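Local coordinates for protein UDP-N-acetylglucosamine 4,6-dehydratase (Vibrio fischeri, PDB 3PVZ) that binds NAD(+) and probably acts as a lyase, the 4,6-dehydratase of UDP-N-acetylglucosamine, built on a Rossmann-type fold, at residues F143-I149 and F185-K189. Numbering follows the deposited sequence.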
# COMPACT_ATOMS: atom_id res chain seq x y z
N PHE A 143 0.19 17.83 -0.63
CA PHE A 143 -0.56 18.26 -1.80
C PHE A 143 -1.87 17.55 -2.07
O PHE A 143 -2.84 18.19 -2.44
CB PHE A 143 0.34 18.31 -3.03
CG PHE A 143 1.41 19.38 -2.92
CD1 PHE A 143 1.05 20.73 -2.84
CD2 PHE A 143 2.74 19.04 -2.80
CE1 PHE A 143 2.01 21.69 -2.68
CE2 PHE A 143 3.71 20.01 -2.67
CZ PHE A 143 3.35 21.31 -2.60
N ASN A 144 -1.94 16.25 -1.83
CA ASN A 144 -3.19 15.51 -1.96
C ASN A 144 -4.18 16.00 -0.92
O ASN A 144 -5.41 16.02 -1.15
CB ASN A 144 -2.97 14.01 -1.73
CG ASN A 144 -2.32 13.31 -2.93
OD1 ASN A 144 -1.97 13.94 -3.94
ND2 ASN A 144 -2.11 12.00 -2.80
N THR A 145 -3.67 16.33 0.25
CA THR A 145 -4.54 16.76 1.32
C THR A 145 -5.14 18.11 0.96
O THR A 145 -6.36 18.25 0.97
CB THR A 145 -3.77 16.87 2.63
OG1 THR A 145 -3.11 15.63 2.89
CG2 THR A 145 -4.69 17.20 3.79
N ASP A 146 -4.29 19.06 0.54
CA ASP A 146 -4.74 20.40 0.15
C ASP A 146 -5.75 20.30 -1.01
O ASP A 146 -6.82 20.89 -0.92
CB ASP A 146 -3.54 21.29 -0.26
CG ASP A 146 -3.89 22.73 -0.38
OD1 ASP A 146 -4.37 23.33 0.60
OD2 ASP A 146 -3.71 23.27 -1.46
N LYS A 147 -5.46 19.52 -2.05
CA LYS A 147 -6.38 19.35 -3.17
C LYS A 147 -7.74 18.75 -2.76
O LYS A 147 -8.77 19.23 -3.20
CB LYS A 147 -5.76 18.49 -4.30
CG LYS A 147 -6.73 18.27 -5.51
CD LYS A 147 -6.19 17.28 -6.50
CE LYS A 147 -6.31 15.83 -5.98
NZ LYS A 147 -5.81 14.91 -7.10
N THR A 148 -7.75 17.69 -1.97
CA THR A 148 -9.02 17.03 -1.60
C THR A 148 -9.83 17.97 -0.66
O THR A 148 -11.03 17.98 -0.64
CB THR A 148 -8.78 15.71 -0.93
OG1 THR A 148 -7.87 15.90 0.17
CG2 THR A 148 -8.19 14.58 -1.94
N ILE A 149 -9.16 18.76 0.14
CA ILE A 149 -9.88 19.82 0.86
C ILE A 149 -10.55 20.83 -0.12
O ILE A 149 -11.74 21.16 0.04
CB ILE A 149 -8.99 20.59 1.87
CG1 ILE A 149 -8.43 19.63 2.93
CG2 ILE A 149 -9.83 21.66 2.60
CD1 ILE A 149 -7.32 20.23 3.76
N PHE A 185 -1.03 24.29 5.53
CA PHE A 185 -1.99 24.28 4.42
C PHE A 185 -3.39 24.11 4.94
O PHE A 185 -4.32 24.69 4.40
CB PHE A 185 -1.66 23.20 3.36
CG PHE A 185 -0.55 23.58 2.43
CD1 PHE A 185 -0.82 24.27 1.26
CD2 PHE A 185 0.77 23.33 2.77
CE1 PHE A 185 0.21 24.66 0.41
CE2 PHE A 185 1.81 23.72 1.94
CZ PHE A 185 1.54 24.38 0.74
N LEU A 186 -3.55 23.25 5.94
CA LEU A 186 -4.82 22.99 6.61
C LEU A 186 -5.35 24.28 7.28
O LEU A 186 -6.51 24.57 7.26
CB LEU A 186 -4.63 21.98 7.72
CG LEU A 186 -5.09 20.54 7.64
CD1 LEU A 186 -4.58 19.86 6.39
CD2 LEU A 186 -4.67 19.78 8.94
N MSE A 187 -4.47 25.03 7.92
CA MSE A 187 -4.89 26.24 8.57
C MSE A 187 -5.44 27.20 7.52
O MSE A 187 -6.41 27.86 7.80
CB MSE A 187 -3.77 26.88 9.40
CG MSE A 187 -3.42 26.19 10.72
SE MSE A 187 -4.90 25.57 11.89
CE MSE A 187 -5.01 23.68 11.28
N ARG A 188 -4.84 27.28 6.33
CA ARG A 188 -5.35 28.19 5.31
C ARG A 188 -6.72 27.75 4.87
O ARG A 188 -7.62 28.58 4.73
CB ARG A 188 -4.46 28.26 4.08
CG ARG A 188 -5.05 29.08 2.96
CD ARG A 188 -4.00 29.50 1.92
NE ARG A 188 -3.56 28.37 1.11
CZ ARG A 188 -2.68 28.44 0.13
NH1 ARG A 188 -2.35 27.35 -0.53
NH2 ARG A 188 -2.09 29.61 -0.17
N LYS A 189 -6.87 26.45 4.62
CA LYS A 189 -8.17 25.88 4.20
C LYS A 189 -9.27 25.96 5.24
O LYS A 189 -10.45 25.97 4.89
CB LYS A 189 -8.01 24.42 3.80
CG LYS A 189 -7.35 24.22 2.42
CD LYS A 189 -8.14 24.98 1.33
CE LYS A 189 -7.69 24.66 -0.08
NZ LYS A 189 -6.28 24.99 -0.32
O HOH W 1 -4.07 25.50 1.93
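Residues 143-149 and 185-189 run nearly parallel as helical segments, their axes 10.1 Å apart at an angle of 9°, with Asp146 facing Phe185 and Ile149 facing Lys189. Asp146 and Lys189 form the polar centre, a salt bridge in which NZ of Lys189 donates to OD1 of Asp146 at 2.7 Å, arriving from above the carboxylate plane. Bends at chi2 and chi4 fold the lysine chain back so that its ammonium meets the aspartate, while its CB lies 3.5 Å from CG2 of Ile149. With CG anti to the backbone N (chi1 -168°), Asp146 reaches across to the other helix, and its OD1 also lies near the edge of the Phe185 ring. A water donates to this same OD1 and to the carbonyl O of Phe185, both at 2.6 Å, and accepts from NE of Arg188. NH2 of Arg188 is hydrogen-bonded to OE1 of Gln351.

Toward the sheet, CD1 of Leu186 touches both CG2 of Thr145 (3.7 Å) and CD1 of Ile149 (3.8 Å); Tyr160 and Cys162 of strand 159-163 lie against this apolar group. At the N-terminal end of the two segments, Phe143 turns an edge toward the face of Phe185 in an offset edge-to-face pair, the planes 66° apart, and helix 351-367 packs against both rings. The contact thus joins the helices before and after strand 159-163 of the Rossmann-type domain, on one face of its sheet. Shared between an ammonium and a water, OD1 is gripped by two donors, and the nearby positive charges of Lys189 and Arg188 would probably favour an ionised Asp146.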